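Local structure of alpha-1,3-glucanase (Paenibacillus glycanilyticus, 6K0P) at residues A452-N457 with A553-A558. The protein hydrolyses alpha-1,3-glucan as a glycoside hydrolase of family 87, its catalytic domain binding the alpha-1,3-linked disaccharide nigerose. The protein carries 1 engineered substitution. Numbering follows the deposited sequence.
With SO4 (sulfate ion), chain E; SO4 (sulfate ion), chain I.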
ATOM      1  N   ALA A 452     -21.257  20.839   8.235  1.00 17.25           N
ATOM      2  CA  ALA A 452     -19.881  21.034   8.654  1.00 14.84           C
ATOM      3  C   ALA A 452     -19.454  22.494   8.552  1.00 18.48           C
ATOM      4  O   ALA A 452     -19.963  23.272   7.732  1.00 17.26           O
ATOM      5  CB  ALA A 452     -18.938  20.192   7.786  1.00 15.22           C
ATOM      6  N   ASP A 453     -18.493  22.854   9.396  1.00 14.91           N
ATOM      7  CA  ASP A 453     -17.725  24.075   9.253  1.00 17.44           C
ATOM      8  C   ASP A 453     -16.657  23.863   8.186  1.00 16.94           C
ATOM      9  O   ASP A 453     -16.269  22.727   7.890  1.00 16.77           O
ATOM     10  CB  ASP A 453     -17.045  24.391  10.588  1.00 14.21           C
ATOM     11  CG  ASP A 453     -16.041  25.519  10.489  1.00 16.28           C
ATOM     12  OD1 ASP A 453     -16.466  26.686  10.315  1.00 17.60           O
ATOM     13  OD2 ASP A 453     -14.824  25.249  10.581  1.00 16.56           O
ATOM     14  N   ASP A 454     -16.184  24.967   7.600  1.00 16.33           N
ATOM     15  CA  ASP A 454     -15.087  24.923   6.631  1.00 16.67           C
ATOM     16  C   ASP A 454     -15.418  23.939   5.512  1.00 17.89           C
ATOM     17  O   ASP A 454     -14.663  23.010   5.211  1.00 18.04           O
ATOM     18  CB  ASP A 454     -13.765  24.585   7.328  1.00 16.75           C
ATOM     19  CG  ASP A 454     -12.553  24.717   6.420  1.00 18.99           C
ATOM     20  OD1 ASP A 454     -12.421  25.739   5.710  1.00 19.81           O
ATOM     21  OD2 ASP A 454     -11.701  23.803   6.443  1.00 16.32           O
ATOM     22  N   LYS A 455     -16.595  24.127   4.917  1.00 17.98           N
ATOM     23  CA  LYS A 455     -17.148  23.154   3.985  1.00 18.37           C
ATOM     24  C   LYS A 455     -16.752  23.514   2.565  1.00 21.96           C
ATOM     25  O   LYS A 455     -16.918  24.659   2.134  1.00 24.77           O
ATOM     26  CB  LYS A 455     -18.672  23.092   4.108  1.00 22.51           C
ATOM     27  CG  LYS A 455     -19.296  21.884   3.420  1.00 23.58           C
ATOM     28  CD  LYS A 455     -20.765  21.763   3.765  1.00 25.57           C
ATOM     29  CE  LYS A 455     -21.472  20.776   2.856  1.00 27.78           C
ATOM     30  NZ  LYS A 455     -21.081  19.374   3.142  1.00 21.55           N
ATOM     31  N   ILE A 456     -16.227  22.530   1.840  1.00 17.97           N
ATOM     32  CA  ILE A 456     -15.816  22.722   0.455  1.00 17.05           C
ATOM     33  C   ILE A 456     -16.463  21.742  -0.502  1.00 17.72           C
ATOM     34  O   ILE A 456     -16.425  21.982  -1.719  1.00 19.33           O
ATOM     35  CB  ILE A 456     -14.282  22.704   0.293  1.00 23.48           C
ATOM     36  CG1 ILE A 456     -13.716  21.408   0.858  1.00 19.74           C
ATOM     37  CG2 ILE A 456     -13.661  23.896   0.993  1.00 22.74           C
ATOM     38  CD1 ILE A 456     -12.201  21.302   0.732  1.00 23.57           C
ATOM     39  N   ASN A 457     -17.045  20.659  -0.007  1.00 15.44           N
ATOM     40  CA  ASN A 457     -17.699  19.650  -0.836  1.00 17.00           C
ATOM     41  C   ASN A 457     -18.540  18.767   0.082  1.00 15.98           C
ATOM     42  O   ASN A 457     -18.673  19.035   1.283  1.00 16.00           O
ATOM     43  CB  ASN A 457     -16.694  18.874  -1.696  1.00 17.42           C
ATOM     44  CG  ASN A 457     -15.647  18.128  -0.865  1.00 14.89           C
ATOM     45  OD1 ASN A 457     -15.912  17.696   0.254  1.00 15.67           O
ATOM     46  ND2 ASN A 457     -14.455  17.971  -1.426  1.00 20.11           N
ATOM     47  N   ALA A 553      -1.706  29.404   6.970  1.00 15.79           N
ATOM     48  CA  ALA A 553      -0.850  28.380   7.560  1.00 16.42           C
ATOM     49  C   ALA A 553      -1.624  27.465   8.500  1.00 15.20           C
ATOM     50  O   ALA A 553      -1.430  26.245   8.477  1.00 14.36           O
ATOM     51  CB  ALA A 553       0.332  29.016   8.285  1.00 16.22           C
ATOM     52  N   ILE A 554      -2.485  28.023   9.347  1.00 15.10           N
ATOM     53  CA  ILE A 554      -3.238  27.234  10.317  1.00 13.01           C
ATOM     54  C   ILE A 554      -4.681  27.714  10.353  1.00 14.70           C
ATOM     55  O   ILE A 554      -4.952  28.922  10.374  1.00 16.95           O
ATOM     56  CB  ILE A 554      -2.593  27.233  11.725  1.00 13.04           C
ATOM     57  CG1 ILE A 554      -3.446  26.427  12.716  1.00 14.15           C
ATOM     58  CG2 ILE A 554      -2.381  28.670  12.240  1.00 13.88           C
ATOM     59  CD1 ILE A 554      -2.738  26.093  14.034  1.00 15.77           C
ATOM     60  N   TYR A 555      -5.609  26.758  10.361  1.00 14.26           N
ATOM     61  CA  TYR A 555      -7.031  27.015  10.513  1.00 14.54           C
ATOM     62  C   TYR A 555      -7.529  26.386  11.808  1.00 15.33           C
ATOM     63  O   TYR A 555      -7.150  25.256  12.149  1.00 14.50           O
ATOM     64  CB  TYR A 555      -7.838  26.426   9.341  1.00 13.37           C
ATOM     65  CG  TYR A 555      -9.322  26.644   9.530  1.00 13.30           C
ATOM     66  CD1 TYR A 555      -9.915  27.841   9.151  1.00 16.01           C
ATOM     67  CD2 TYR A 555     -10.121  25.671  10.118  1.00 12.61           C
ATOM     68  CE1 TYR A 555     -11.265  28.057   9.341  1.00 16.28           C
ATOM     69  CE2 TYR A 555     -11.479  25.881  10.325  1.00 13.50           C
ATOM     70  CZ  TYR A 555     -12.042  27.075   9.930  1.00 14.16           C
ATOM     71  OH  TYR A 555     -13.386  27.301  10.132  1.00 16.73           O
ATOM     72  N   GLY A 556      -8.383  27.119  12.526  1.00 13.77           N
ATOM     73  CA  GLY A 556      -9.155  26.576  13.625  1.00 14.30           C
ATOM     74  C   GLY A 556      -8.679  26.961  15.011  1.00 12.29           C
ATOM     75  O   GLY A 556      -9.359  26.624  15.992  1.00 14.43           O
ATOM     76  N   GLU A 557      -7.541  27.650  15.127  1.00 14.09           N
ATOM     77  CA  GLU A 557      -6.943  27.872  16.441  1.00 13.32           C
ATOM     78  C   GLU A 557      -7.847  28.713  17.341  1.00 13.90           C
ATOM     79  O   GLU A 557      -8.054  28.382  18.518  1.00 15.66           O
ATOM     80  CB  GLU A 557      -5.564  28.512  16.298  1.00 14.01           C
ATOM     81  CG  GLU A 557      -4.831  28.595  17.630  1.00 14.21           C
ATOM     82  CD  GLU A 557      -3.388  29.041  17.499  1.00 17.75           C
ATOM     83  OE1 GLU A 557      -2.983  29.503  16.408  1.00 17.11           O
ATOM     84  OE2 GLU A 557      -2.655  28.915  18.500  1.00 17.82           O
ATOM     85  N   ALA A 558      -8.395  29.808  16.806  1.00 13.80           N
ATOM     86  CA  ALA A 558      -9.247  30.676  17.613  1.00 15.44           C
ATOM     87  C   ALA A 558     -10.567  30.008  17.968  1.00 16.93           C
ATOM     88  O   ALA A 558     -11.184  30.361  18.980  1.00 20.47           O
ATOM     89  CB  ALA A 558      -9.505  31.990  16.872  1.00 16.91           C
TER
HETATM   90  S   SO4 E2001      -9.453  30.425  13.350  1.00 16.17           S
HETATM   91  O1  SO4 E2001     -10.272  29.522  14.131  1.00 15.25           O
HETATM   92  O2  SO4 E2001     -10.226  31.672  13.149  1.00 18.50           O
HETATM   93  O3  SO4 E2001      -8.208  30.735  14.033  1.00 14.69           O
HETATM   94  O4  SO4 E2001      -9.098  29.857  12.043  1.00 16.57           O
HETATM   95  S   SO4 I2005     -17.549  27.838   5.885  1.00 43.15           S
HETATM   96  O1  SO4 I2005     -18.216  26.640   5.356  1.00 26.68           O
HETATM   97  O2  SO4 I2005     -18.447  28.991   5.808  1.00 45.57           O
HETATM   98  O3  SO4 I2005     -17.174  27.618   7.285  1.00 28.94           O
HETATM   99  O4  SO4 I2005     -16.351  28.122   5.095  1.00 38.73           O
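The carboxylate of Asp-453 meets the hydroxyl end of Tyr-555, the two side chains coming from opposite directions. The phenol OH donates to OD2 of Asp-453 at 2.5 Å, a short hydrogen bond taken by the syn lone pair. OD2 lies at the ring edge, in its plane, and carboxylate and ring are nearly coplanar, 21° apart. In both residues CG stands anti to the backbone N (chi1 178° in Tyr-555), which directs each side chain at the other segment. The phenol oxygen is also hydrogen-bonded to Gln-559 NE2, and this second bond helps fix its position. Beyond Tyr-555, a sulfate, probably from the crystallisation liquor, accepts bonds from Gly-556 N to O4 and from Ala-558 N to O3, both 2.9 Å.

Asp-454 comes over one face of the same ring: its CG sits 4.2 Å above the plane, offset toward the rim, and its CB is 4.0 Å from Tyr-555 CE2. Its carboxylate is held by salt bridges to Lys-523 and Arg-519 and a hydrogen bond from Tyr-520, whose ring also stacks on Tyr-555. This joins the loop between strands 437-446 and 460-462 to strand 554-555, near the C-terminal end of the parallel beta-helix, where strand 554-555 pairs with strand 520-524.

A second sulfate, probably of the same origin, takes a hydrogen bond from Asp-454 N to its O3 at 2.8 Å. Lys-455 N binds O1 of that sulfate at 3.0 Å. The Lys-455 side chain bends at its end (chi4 71°), and NZ bonds to Asn-457 O at 3.1 Å and to Ser-449 OG.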